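PDB 7CHU: putative pectin lyase from Geobacillus virus E2, which serves as the tailspike of a deep-sea thermophilic bacteriophage and probably binds, and perhaps cleaves, polysaccharide on the host surface. Local coordinates for residues 96-101 and 135-140; 156-161 and 175-180; 210-215 and 223-228. All coordinates share one frame; numbering follows the deposited sequence.

Contact 1 of 3, residues 96-101 and 135-140; sequences NAINSI and IRLVGA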
ATOM      1  N   ASN A  96      14.602 -32.285  13.706  1.00 14.23           N
ATOM      2  CA  ASN A  96      13.821 -33.038  14.687  1.00 16.80           C
ATOM      3  C   ASN A  96      12.693 -32.191  15.257  1.00 14.85           C
ATOM      4  O   ASN A  96      11.566 -32.677  15.418  1.00 13.09           O
ATOM      5  CB  ASN A  96      14.745 -33.569  15.805  1.00 15.55           C
ATOM      6  CG  ASN A  96      15.576 -34.758  15.340  1.00 21.85           C
ATOM      7  OD1 ASN A  96      15.302 -35.310  14.286  1.00 17.91           O
ATOM      8  ND2 ASN A  96      16.554 -35.177  16.137  1.00 19.98           N
ATOM      9  N   ALA A  97      12.969 -30.915  15.546  1.00 12.39           N
ATOM     10  CA  ALA A  97      11.926 -30.019  16.038  1.00 13.38           C
ATOM     11  C   ALA A  97      10.791 -29.895  15.039  1.00 13.50           C
ATOM     12  O   ALA A  97       9.622 -30.029  15.404  1.00 12.85           O
ATOM     13  CB  ALA A  97      12.512 -28.639  16.335  1.00 14.67           C
ATOM     14  N   ILE A  98      11.117 -29.605  13.774  1.00 16.74           N
ATOM     15  CA  ILE A  98      10.105 -29.499  12.725  1.00 15.96           C
ATOM     16  C   ILE A  98       9.352 -30.821  12.561  1.00 15.24           C
ATOM     17  O   ILE A  98       8.121 -30.840  12.435  1.00 15.51           O
ATOM     18  CB  ILE A  98      10.777 -29.071  11.403  1.00 13.59           C
ATOM     19  CG1 ILE A  98      11.190 -27.597  11.447  1.00 11.86           C
ATOM     20  CG2 ILE A  98       9.884 -29.381  10.208  1.00 17.87           C
ATOM     21  CD1 ILE A  98      12.196 -27.258  10.416  1.00 15.42           C
ATOM     22  N   ASN A  99      10.078 -31.945  12.550  1.00 15.16           N
ATOM     23  CA  ASN A  99       9.436 -33.256  12.396  1.00 16.95           C
ATOM     24  C   ASN A  99       8.496 -33.593  13.542  1.00 18.68           C
ATOM     25  O   ASN A  99       7.568 -34.387  13.346  1.00 16.89           O
ATOM     26  CB  ASN A  99      10.481 -34.361  12.273  1.00 12.89           C
ATOM     27  CG  ASN A  99      11.188 -34.334  10.939  1.00 20.71           C
ATOM     28  OD1 ASN A  99      10.755 -33.646  10.015  1.00 21.46           O
ATOM     29  ND2 ASN A  99      12.282 -35.074  10.832  1.00 23.22           N
ATOM     30  N   SER A 100       8.690 -32.986  14.717  1.00 14.51           N
ATOM     31  CA  SER A 100       7.814 -33.260  15.853  1.00 17.96           C
ATOM     32  C   SER A 100       6.460 -32.596  15.712  1.00 19.60           C
ATOM     33  O   SER A 100       5.566 -32.899  16.502  1.00 19.19           O
ATOM     34  CB  SER A 100       8.465 -32.809  17.161  1.00 16.93           C
ATOM     35  OG  SER A 100       8.501 -31.380  17.268  1.00 18.22           O
ATOM     36  N   ILE A 101       6.296 -31.660  14.769  1.00 16.57           N
ATOM     37  CA  ILE A 101       4.971 -31.105  14.521  1.00 17.87           C
ATOM     38  C   ILE A 101       4.085 -32.180  13.902  1.00 19.59           C
ATOM     39  O   ILE A 101       4.445 -32.826  12.906  1.00 21.81           O
ATOM     40  CB  ILE A 101       5.045 -29.867  13.609  1.00 23.06           C
ATOM     41  CG1 ILE A 101       5.851 -28.756  14.274  1.00 19.37           C
ATOM     42  CG2 ILE A 101       3.635 -29.378  13.287  1.00 23.02           C
ATOM     43  CD1 ILE A 101       5.115 -28.053  15.349  1.00 21.26           C
ATOM     44  N   ILE A 135       2.889 -25.128   9.071  1.00 13.33           N
ATOM     45  CA  ILE A 135       4.109 -25.007   9.860  1.00 13.45           C
ATOM     46  C   ILE A 135       4.675 -23.612   9.625  1.00 16.75           C
ATOM     47  O   ILE A 135       4.882 -23.204   8.475  1.00 14.20           O
ATOM     48  CB  ILE A 135       5.130 -26.102   9.505  1.00 13.64           C
ATOM     49  CG1 ILE A 135       4.621 -27.474   9.969  1.00 18.06           C
ATOM     50  CG2 ILE A 135       6.488 -25.807  10.170  1.00 12.08           C
ATOM     51  CD1 ILE A 135       5.674 -28.628   9.834  1.00 13.41           C
ATOM     52  N   ARG A 136       4.913 -22.874  10.708  1.00 14.27           N
ATOM     53  CA  ARG A 136       5.524 -21.555  10.634  1.00 16.25           C
ATOM     54  C   ARG A 136       6.843 -21.577  11.389  1.00 13.13           C
ATOM     55  O   ARG A 136       6.886 -22.027  12.539  1.00 16.19           O
ATOM     56  CB  ARG A 136       4.602 -20.491  11.225  1.00 16.81           C
ATOM     57  CG  ARG A 136       3.573 -19.956  10.258  1.00 21.06           C
ATOM     58  CD  ARG A 136       2.911 -18.735  10.861  1.00 24.82           C
ATOM     59  NE  ARG A 136       2.087 -19.099  12.005  1.00 26.18           N
ATOM     60  CZ  ARG A 136       1.958 -18.369  13.108  1.00 26.29           C
ATOM     61  NH1 ARG A 136       2.609 -17.221  13.243  1.00 23.07           N
ATOM     62  NH2 ARG A 136       1.175 -18.796  14.090  1.00 26.95           N
ATOM     63  N   LEU A 137       7.906 -21.089  10.750  1.00 12.90           N
ATOM     64  CA  LEU A 137       9.217 -20.940  11.378  1.00 11.95           C
ATOM     65  C   LEU A 137       9.371 -19.493  11.858  1.00 14.26           C
ATOM     66  O   LEU A 137       9.424 -18.561  11.050  1.00 13.58           O
ATOM     67  CB  LEU A 137      10.337 -21.304  10.411  1.00 13.23           C
ATOM     68  CG  LEU A 137      10.244 -22.617   9.617  1.00 14.28           C
ATOM     69  CD1 LEU A 137      11.452 -22.794   8.678  1.00 11.76           C
ATOM     70  CD2 LEU A 137      10.087 -23.831  10.549  1.00 10.98           C
ATOM     71  N   VAL A 138       9.473 -19.308  13.168  1.00 14.27           N
ATOM     72  CA  VAL A 138       9.460 -17.984  13.784  1.00 15.30           C
ATOM     73  C   VAL A 138      10.708 -17.840  14.645  1.00 13.65           C
ATOM     74  O   VAL A 138      10.982 -18.703  15.477  1.00 12.40           O
ATOM     75  CB  VAL A 138       8.193 -17.783  14.637  1.00 16.50           C
ATOM     76  CG1 VAL A 138       8.225 -16.415  15.349  1.00 12.41           C
ATOM     77  CG2 VAL A 138       6.928 -17.973  13.784  1.00 14.96           C
ATOM     78  N   GLY A 139      11.451 -16.746  14.454  1.00 15.32           N
ATOM     79  CA  GLY A 139      12.574 -16.405  15.297  1.00 11.25           C
ATOM     80  C   GLY A 139      12.306 -15.199  16.185  1.00 12.84           C
ATOM     81  O   GLY A 139      11.187 -14.698  16.297  1.00 13.77           O
ATOM     82  N   ALA A 140      13.371 -14.728  16.826  1.00 13.20           N
ATOM     83  CA  ALA A 140      13.270 -13.607  17.755  1.00 15.17           C
ATOM     84  C   ALA A 140      13.456 -12.244  17.088  1.00 16.17           C
ATOM     85  O   ALA A 140      13.277 -11.213  17.750  1.00 16.50           O
ATOM     86  CB  ALA A 140      14.298 -13.764  18.872  1.00 17.76           C
TER
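I135, I98, I101 and L137 show how a helix and the loop that follows it can be seated on a strand chiefly by branched aliphatic side chains. I135 gives the largest share of the contact. Its CB leaves the strand on the side of 96-101; from there CG1 runs anti to the carbonyl carbon (chi1 -69°) and comes to lie 4.0 Å from I101 CG2. With the chain fully extended beyond this point, the CD1 tip reaches in between the two isoleucines of the other segment: it is 4.0 Å from I101 CB and, more loosely, 4.3 Å from I98 CG2. I135 and I101 slide past each other in opposite senses. I98 uses its other branch on L137, whose CD2 methyl lies 4.0 Å from I98 CG1 and equally near I98 CD1, the two side chains crossing at about a right angle. I130 of strand 128-130 touches I98, I135 and L137, while V75 and V115 border I101. Within 96-101, S100 OG donates to A97 O (2.6 Å). A short helix laid with its apolar side over the first coils in this way is characteristic of the N-terminal cap of a right-handed parallel beta-helix.

Contact 2 of 3, residues 156-161 and 175-180; sequences PVFEFV and EKMCID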
ATOM      1  N   PRO A 156      18.754 -25.834  -0.888  1.00 18.27           N
ATOM      2  CA  PRO A 156      18.264 -24.752  -0.027  1.00 17.90           C
ATOM      3  C   PRO A 156      18.557 -25.024   1.441  1.00 17.79           C
ATOM      4  O   PRO A 156      18.763 -26.165   1.852  1.00 17.52           O
ATOM      5  CB  PRO A 156      16.757 -24.734  -0.295  1.00 14.18           C
ATOM      6  CG  PRO A 156      16.432 -26.106  -0.809  1.00 17.72           C
ATOM      7  CD  PRO A 156      17.655 -26.573  -1.543  1.00 16.30           C
ATOM      8  N   VAL A 157      18.598 -23.938   2.223  1.00 15.14           N
ATOM      9  CA  VAL A 157      18.687 -24.066   3.676  1.00 16.50           C
ATOM     10  C   VAL A 157      17.370 -24.597   4.222  1.00 18.08           C
ATOM     11  O   VAL A 157      17.333 -25.597   4.949  1.00 15.89           O
ATOM     12  CB  VAL A 157      19.057 -22.717   4.322  1.00 16.25           C
ATOM     13  CG1 VAL A 157      19.161 -22.864   5.827  1.00 17.58           C
ATOM     14  CG2 VAL A 157      20.363 -22.208   3.791  1.00 19.15           C
ATOM     15  N   PHE A 158      16.261 -23.956   3.841  1.00 14.82           N
ATOM     16  CA  PHE A 158      14.917 -24.421   4.163  1.00 16.90           C
ATOM     17  C   PHE A 158      14.213 -24.756   2.858  1.00 17.79           C
ATOM     18  O   PHE A 158      13.998 -23.866   2.030  1.00 13.87           O
ATOM     19  CB  PHE A 158      14.110 -23.351   4.910  1.00 15.15           C
ATOM     20  CG  PHE A 158      14.581 -23.082   6.300  1.00 16.94           C
ATOM     21  CD1 PHE A 158      14.697 -24.115   7.225  1.00 18.64           C
ATOM     22  CD2 PHE A 158      14.871 -21.785   6.701  1.00 18.33           C
ATOM     23  CE1 PHE A 158      15.112 -23.853   8.522  1.00 21.22           C
ATOM     24  CE2 PHE A 158      15.282 -21.519   7.993  1.00 18.93           C
ATOM     25  CZ  PHE A 158      15.410 -22.546   8.903  1.00 16.09           C
ATOM     26  N   GLU A 159      13.786 -26.014   2.714  1.00 13.74           N
ATOM     27  CA  GLU A 159      12.984 -26.460   1.583  1.00 15.17           C
ATOM     28  C   GLU A 159      11.550 -26.697   2.052  1.00 17.21           C
ATOM     29  O   GLU A 159      11.299 -27.607   2.856  1.00 17.17           O
ATOM     30  CB  GLU A 159      13.573 -27.741   0.964  1.00 14.78           C
ATOM     31  CG  GLU A 159      12.883 -28.150  -0.350  1.00 16.65           C
ATOM     32  CD  GLU A 159      13.295 -29.554  -0.879  1.00 22.88           C
ATOM     33  OE1 GLU A 159      13.553 -30.478  -0.075  1.00 27.01           O
ATOM     34  OE2 GLU A 159      13.336 -29.744  -2.113  1.00 27.43           O
ATOM     35  N   PHE A 160      10.610 -25.902   1.529  1.00 13.19           N
ATOM     36  CA  PHE A 160       9.176 -26.111   1.712  1.00 14.23           C
ATOM     37  C   PHE A 160       8.660 -26.742   0.426  1.00 13.20           C
ATOM     38  O   PHE A 160       8.696 -26.106  -0.629  1.00 16.92           O
ATOM     39  CB  PHE A 160       8.415 -24.800   1.982  1.00 13.61           C
ATOM     40  CG  PHE A 160       8.791 -24.078   3.264  1.00 14.07           C
ATOM     41  CD1 PHE A 160       9.935 -23.289   3.320  1.00 14.89           C
ATOM     42  CD2 PHE A 160       7.975 -24.159   4.396  1.00 15.11           C
ATOM     43  CE1 PHE A 160      10.270 -22.612   4.485  1.00 16.40           C
ATOM     44  CE2 PHE A 160       8.297 -23.488   5.563  1.00 14.18           C
ATOM     45  CZ  PHE A 160       9.461 -22.722   5.610  1.00 14.91           C
ATOM     46  N   VAL A 161       8.166 -27.978   0.508  1.00 17.76           N
ATOM     47  CA  VAL A 161       7.614 -28.687  -0.649  1.00 16.08           C
ATOM     48  C   VAL A 161       6.731 -29.795  -0.084  1.00 17.56           C
ATOM     49  O   VAL A 161       7.100 -30.387   0.934  1.00 15.25           O
ATOM     50  CB  VAL A 161       8.733 -29.249  -1.550  1.00 14.73           C
ATOM     51  CG1 VAL A 161       9.574 -30.321  -0.805  1.00 19.22           C
ATOM     52  CG2 VAL A 161       8.187 -29.853  -2.845  1.00 18.90           C
ATOM     53  N   GLU A 175       8.857 -16.118   9.778  1.00 13.23           N
ATOM     54  CA  GLU A 175       8.730 -14.801  10.392  1.00 15.65           C
ATOM     55  C   GLU A 175       9.949 -14.530  11.257  1.00 13.19           C
ATOM     56  O   GLU A 175      10.423 -15.417  11.964  1.00 14.88           O
ATOM     57  CB  GLU A 175       7.466 -14.667  11.262  1.00 14.75           C
ATOM     58  CG  GLU A 175       6.135 -14.958  10.586  1.00 22.72           C
ATOM     59  CD  GLU A 175       4.989 -15.044  11.616  1.00 29.15           C
ATOM     60  OE1 GLU A 175       5.040 -14.317  12.629  1.00 35.01           O
ATOM     61  OE2 GLU A 175       4.052 -15.852  11.438  1.00 27.28           O
ATOM     62  N   LYS A 176      10.465 -13.307  11.177  1.00 12.54           N
ATOM     63  CA  LYS A 176      11.401 -12.767  12.158  1.00 14.75           C
ATOM     64  C   LYS A 176      12.676 -13.611  12.320  1.00 16.14           C
ATOM     65  O   LYS A 176      13.058 -13.993  13.434  1.00 11.83           O
ATOM     66  CB  LYS A 176      10.693 -12.601  13.507  1.00 13.56           C
ATOM     67  CG  LYS A 176       9.400 -11.843  13.452  1.00 18.32           C
ATOM     68  CD  LYS A 176       9.687 -10.395  13.167  1.00 20.66           C
ATOM     69  CE  LYS A 176       8.426  -9.528  13.144  1.00 25.92           C
ATOM     70  NZ  LYS A 176       8.858  -8.092  12.951  1.00 28.07           N
ATOM     71  N   MET A 177      13.386 -13.817  11.209  1.00 12.81           N
ATOM     72  CA  MET A 177      14.677 -14.497  11.241  1.00 14.81           C
ATOM     73  C   MET A 177      15.394 -14.251   9.914  1.00 16.75           C
ATOM     74  O   MET A 177      14.774 -13.840   8.929  1.00 16.11           O
ATOM     75  CB  MET A 177      14.520 -16.008  11.505  1.00 12.66           C
ATOM     76  CG  MET A 177      14.061 -16.813  10.287  1.00 19.05           C
ATOM     77  SD  MET A 177      14.108 -18.637  10.563  0.64 16.97           S
ATOM     78  CE  MET A 177      12.890 -18.732  11.824  1.00  9.60           C
ATOM     79  N   CYS A 178      16.712 -14.500   9.906  1.00 16.11           N
ATOM     80  CA  CYS A 178      17.574 -14.322   8.732  1.00 18.07           C
ATOM     81  C   CYS A 178      18.148 -15.676   8.327  1.00 17.75           C
ATOM     82  O   CYS A 178      18.490 -16.497   9.188  1.00 17.20           O
ATOM     83  CB  CYS A 178      18.757 -13.338   9.008  1.00 14.97           C
ATOM     84  SG  CYS A 178      19.859 -12.949   7.549  1.00 38.38           S
ATOM     85  N   ILE A 179      18.244 -15.911   7.018  1.00 16.66           N
ATOM     86  CA  ILE A 179      19.054 -16.991   6.461  1.00 16.38           C
ATOM     87  C   ILE A 179      20.276 -16.351   5.813  1.00 20.07           C
ATOM     88  O   ILE A 179      20.141 -15.546   4.881  1.00 20.82           O
ATOM     89  CB  ILE A 179      18.279 -17.838   5.440  1.00 19.36           C
ATOM     90  CG1 ILE A 179      17.215 -18.682   6.140  1.00 21.02           C
ATOM     91  CG2 ILE A 179      19.256 -18.762   4.687  1.00 18.85           C
ATOM     92  CD1 ILE A 179      15.891 -17.940   6.401  1.00 19.55           C
ATOM     93  N   ASP A 180      21.467 -16.699   6.303  1.00 17.56           N
ATOM     94  CA  ASP A 180      22.728 -16.133   5.821  1.00 17.46           C
ATOM     95  C   ASP A 180      23.521 -17.250   5.147  1.00 20.96           C
ATOM     96  O   ASP A 180      24.014 -18.167   5.825  1.00 16.05           O
ATOM     97  CB  ASP A 180      23.503 -15.505   6.979  1.00 20.69           C
ATOM     98  CG  ASP A 180      24.867 -14.951   6.570  1.00 26.37           C
ATOM     99  OD1 ASP A 180      25.275 -15.050   5.374  1.00 24.41           O
ATOM    100  OD2 ASP A 180      25.549 -14.413   7.475  1.00 27.67           O
TER
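V157 and I179 have the closest CA atoms of the two segments, 7.6 Å apart, a separation bridged by side chains rather than by strand pairing. Both chains bend sharply nearby: 156-161 turns a corner at V157 and F158, and 175-180 does so at K176, and V157, F158, M177 and I179 point toward the opposing segment. I179 is the hub. Its CG2 branch goes to V157, where the two CG2 methyls approach to 3.7 Å as the side chains pass in opposite directions. Its other branch serves F158: I179 CG1 lies obliquely 3.9 Å from F158 CE2, whereas CD1 ends at the edge of the ring, in its plane. This is the interior of one turn of a right-handed parallel beta-helix, in which residues from different faces of the same coil fill the space between them while each strand pairs with the coils before and after; V157 and E159, for example, share backbone hydrogen bonds with I128. M177 completes the cluster. Its CG is held between the backbone N and the carbonyl carbon (chi1 77°), and this with an extended chi2 brings SD to 4.0 Å from F158 CE2; the bend at chi3 only turns the CE methyl. Measured to the ring centroid, SD is at 5.2 Å and 65° off the normal, an oblique Met-aromatic contact. L137 of the preceding coil touches both F158 and M177, and I128 and I130 also pack on the phenyl ring. At the end of strand 177-180, D180 points away from 156-161 and its OD2 forms a salt bridge with K148.

Contact 3 of 3, residues 210-215 and 223-228; sequences HGLYIE and IGLYNT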
ATOM      1  N   HIS A 210      20.170 -19.046  -5.868  1.00 17.13           N
ATOM      2  CA  HIS A 210      19.025 -18.156  -5.713  1.00 13.74           C
ATOM      3  C   HIS A 210      18.851 -17.809  -4.236  1.00 14.23           C
ATOM      4  O   HIS A 210      19.135 -18.628  -3.355  1.00 15.07           O
ATOM      5  CB  HIS A 210      17.741 -18.816  -6.223  1.00 11.73           C
ATOM      6  CG  HIS A 210      17.767 -19.222  -7.666  1.00 15.96           C
ATOM      7  ND1 HIS A 210      18.093 -18.352  -8.694  1.00 13.23           N
ATOM      8  CD2 HIS A 210      17.441 -20.396  -8.256  1.00 13.95           C
ATOM      9  CE1 HIS A 210      17.980 -18.987  -9.847  1.00 15.79           C
ATOM     10  NE2 HIS A 210      17.575 -20.224  -9.609  1.00 16.54           N
ATOM     11  N   GLY A 211      18.406 -16.588  -3.961  1.00 16.04           N
ATOM     12  CA  GLY A 211      18.130 -16.215  -2.582  1.00 15.27           C
ATOM     13  C   GLY A 211      16.854 -16.893  -2.141  1.00 13.44           C
ATOM     14  O   GLY A 211      16.832 -17.655  -1.174  1.00 16.77           O
ATOM     15  N   LEU A 212      15.782 -16.625  -2.874  1.00 12.67           N
ATOM     16  CA  LEU A 212      14.474 -17.218  -2.639  1.00 13.22           C
ATOM     17  C   LEU A 212      14.037 -17.838  -3.961  1.00 16.68           C
ATOM     18  O   LEU A 212      13.930 -17.139  -4.971  1.00 17.00           O
ATOM     19  CB  LEU A 212      13.485 -16.155  -2.144  1.00 15.06           C
ATOM     20  CG  LEU A 212      12.002 -16.466  -1.991  1.00 16.13           C
ATOM     21  CD1 LEU A 212      11.819 -17.515  -0.890  1.00 16.66           C
ATOM     22  CD2 LEU A 212      11.229 -15.186  -1.659  1.00 16.65           C
ATOM     23  N   TYR A 213      13.866 -19.150  -3.981  1.00 15.88           N
ATOM     24  CA  TYR A 213      13.406 -19.862  -5.169  1.00 12.81           C
ATOM     25  C   TYR A 213      11.944 -20.224  -4.977  1.00 12.14           C
ATOM     26  O   TYR A 213      11.553 -20.720  -3.906  1.00 14.46           O
ATOM     27  CB  TYR A 213      14.243 -21.123  -5.423  1.00 14.52           C
ATOM     28  CG  TYR A 213      13.749 -21.931  -6.612  1.00 17.27           C
ATOM     29  CD1 TYR A 213      14.038 -21.532  -7.920  1.00 16.31           C
ATOM     30  CD2 TYR A 213      12.985 -23.064  -6.431  1.00 18.04           C
ATOM     31  CE1 TYR A 213      13.575 -22.252  -8.997  1.00 17.12           C
ATOM     32  CE2 TYR A 213      12.509 -23.794  -7.514  1.00 17.16           C
ATOM     33  CZ  TYR A 213      12.813 -23.381  -8.788  1.00 19.10           C
ATOM     34  OH  TYR A 213      12.345 -24.096  -9.862  1.00 21.14           O
ATOM     35  N   ILE A 214      11.137 -19.963  -5.997  1.00 11.54           N
ATOM     36  CA  ILE A 214       9.683 -20.061  -5.906  1.00 13.81           C
ATOM     37  C   ILE A 214       9.197 -20.766  -7.166  1.00 13.71           C
ATOM     38  O   ILE A 214       9.441 -20.289  -8.276  1.00 12.80           O
ATOM     39  CB  ILE A 214       9.023 -18.667  -5.763  1.00 12.91           C
ATOM     40  CG1 ILE A 214       9.441 -18.011  -4.434  1.00 14.06           C
ATOM     41  CG2 ILE A 214       7.494 -18.739  -5.853  1.00 13.67           C
ATOM     42  CD1 ILE A 214       8.943 -16.544  -4.285  1.00 15.08           C
ATOM     43  N   GLU A 215       8.522 -21.904  -7.004  1.00 14.33           N
ATOM     44  CA  GLU A 215       8.032 -22.676  -8.142  1.00 13.23           C
ATOM     45  C   GLU A 215       6.602 -23.107  -7.872  1.00 12.96           C
ATOM     46  O   GLU A 215       6.345 -23.801  -6.888  1.00 12.54           O
ATOM     47  CB  GLU A 215       8.902 -23.909  -8.406  1.00 15.99           C
ATOM     48  CG  GLU A 215       8.333 -24.766  -9.534  1.00 17.64           C
ATOM     49  CD  GLU A 215       9.148 -26.051  -9.787  1.00 21.46           C
ATOM     50  OE1 GLU A 215       8.559 -27.051 -10.249  1.00 24.04           O
ATOM     51  OE2 GLU A 215      10.374 -26.051  -9.534  1.00 20.09           O
ATOM     52  N   ILE A 223       5.664  -9.975   3.383  1.00 14.47           N
ATOM     53  CA  ILE A 223       5.722  -8.608   3.885  1.00 14.70           C
ATOM     54  C   ILE A 223       7.089  -8.375   4.508  1.00 13.16           C
ATOM     55  O   ILE A 223       7.526  -9.161   5.345  1.00 13.12           O
ATOM     56  CB  ILE A 223       4.590  -8.355   4.905  1.00 12.28           C
ATOM     57  CG1 ILE A 223       3.225  -8.672   4.286  1.00 12.56           C
ATOM     58  CG2 ILE A 223       4.621  -6.912   5.460  1.00 11.54           C
ATOM     59  CD1 ILE A 223       2.089  -8.668   5.326  1.00 22.48           C
ATOM     60  N   GLY A 224       7.761  -7.292   4.111  1.00 13.19           N
ATOM     61  CA  GLY A 224       8.996  -6.898   4.775  1.00 14.15           C
ATOM     62  C   GLY A 224      10.209  -7.783   4.517  1.00 16.79           C
ATOM     63  O   GLY A 224      11.178  -7.757   5.304  1.00 15.85           O
ATOM     64  N   LEU A 225      10.200  -8.561   3.436  1.00 13.06           N
ATOM     65  CA  LEU A 225      11.380  -9.354   3.094  1.00 12.59           C
ATOM     66  C   LEU A 225      12.579  -8.448   2.830  1.00 14.90           C
ATOM     67  O   LEU A 225      12.465  -7.420   2.151  1.00 13.49           O
ATOM     68  CB  LEU A 225      11.104 -10.225   1.862  1.00 14.35           C
ATOM     69  CG  LEU A 225      12.312 -10.845   1.137  1.00 17.32           C
ATOM     70  CD1 LEU A 225      12.979 -11.932   1.979  1.00 15.46           C
ATOM     71  CD2 LEU A 225      11.944 -11.409  -0.230  1.00 16.11           C
ATOM     72  N   TYR A 226      13.730  -8.837   3.374  1.00 13.34           N
ATOM     73  CA  TYR A 226      15.015  -8.177   3.140  1.00 12.91           C
ATOM     74  C   TYR A 226      15.899  -9.164   2.371  1.00 16.32           C
ATOM     75  O   TYR A 226      16.205 -10.249   2.872  1.00 11.57           O
ATOM     76  CB  TYR A 226      15.640  -7.789   4.473  1.00 13.46           C
ATOM     77  CG  TYR A 226      16.927  -7.012   4.445  1.00 13.22           C
ATOM     78  CD1 TYR A 226      17.126  -5.970   3.546  1.00 15.60           C
ATOM     79  CD2 TYR A 226      17.933  -7.294   5.364  1.00 17.01           C
ATOM     80  CE1 TYR A 226      18.310  -5.223   3.552  1.00 15.02           C
ATOM     81  CE2 TYR A 226      19.113  -6.566   5.379  1.00 19.08           C
ATOM     82  CZ  TYR A 226      19.300  -5.527   4.471  1.00 18.62           C
ATOM     83  OH  TYR A 226      20.481  -4.803   4.484  1.00 18.48           O
ATOM     84  N   ASN A 227      16.317  -8.789   1.163  1.00 12.75           N
ATOM     85  CA  ASN A 227      16.933  -9.724   0.215  1.00 12.28           C
ATOM     86  C   ASN A 227      18.143  -9.023  -0.399  1.00 16.46           C
ATOM     87  O   ASN A 227      17.970  -8.112  -1.217  1.00 14.64           O
ATOM     88  CB  ASN A 227      15.900 -10.140  -0.838  1.00 14.34           C
ATOM     89  CG  ASN A 227      16.414 -11.211  -1.796  1.00 15.70           C
ATOM     90  OD1 ASN A 227      17.372 -10.982  -2.526  1.00 14.81           O
ATOM     91  ND2 ASN A 227      15.754 -12.370  -1.817  1.00 13.52           N
ATOM     92  N   THR A 228      19.359  -9.377   0.037  1.00 13.25           N
ATOM     93  CA  THR A 228      20.566  -8.719  -0.467  1.00 15.25           C
ATOM     94  C   THR A 228      21.676  -9.730  -0.735  1.00 15.89           C
ATOM     95  O   THR A 228      21.714 -10.807  -0.137  1.00 14.05           O
ATOM     96  CB  THR A 228      21.134  -7.652   0.503  1.00 17.78           C
ATOM     97  OG1 THR A 228      21.993  -8.275   1.471  1.00 18.01           O
ATOM     98  CG2 THR A 228      20.019  -6.932   1.238  1.00 15.94           C
TER
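L212 and L225 adopt nearly the same conformation: in each, CG extends away from the backbone N (chi1 172° and 164°), which carries it toward the other segment, and the CD2 methyl is the part that meets its counterpart. The two CD2 atoms stop 4.1 Å apart, with the side chains meeting at a slant. N227 is extended too, and its amide is carried to the start of strand 212-215, where ND2 lies 4.4 Å from both L212 N and L212 CB, a loose approach and not a hydrogen bond. The amide is engaged by other groups: ND2 donates to G239 O, while OD1 accepts from N230 ND2 and N263 ND2. Three hydrogen bonds thus grip a buried carboxamide, satisfying both of its ends and probably fixing the flip of the group. Next to it, G211 contributes only backbone. Beyond the leucines the apolar layer continues, L212 resting on V189 and L191 of one neighbouring coil and L225 on C258 and F260 of another. Facing the other way from the strand, Y213 OH donates to E215 OE2 (2.8 Å), reaching the anti side of the carboxylate from 28° out of its plane; the bond joins residues two apart that project from the same side of the strand. G224, with positive phi, lies in the loop that interrupts strand 220-228, and its carbonyl accepts a hydrogen bond from R198 NH2 of the third subunit. Leucines meeting across an apolar lumen, beside a buried asparagine whose hydrogen bonds link successive coils, are what the interior of a pectate lyase-like solenoid is built from.

The three contacts follow one another along both the chain and the beta-helix. Contacts 1 and 2 touch directly: R136 NH1 and E175 OE2 form a salt bridge of 2.7 Å, and L137 O probably accepts a hydrogen bond from E175 N at 2.8 Å. Their centres are about 11 Å apart. Contact 3 lies about 9 Å from contact 2, centre to centre, with nearest atoms about 6 Å apart, and about 19 Å from contact 1 between centres. Contact 1 reaches neighbouring subunits through R136 NH2, bonded to A140 O of the second, and A140 O, bonded to R136 NH2 of the third; contact 3 meets the third through G224 O, bonded to R198 NH2 of that subunit.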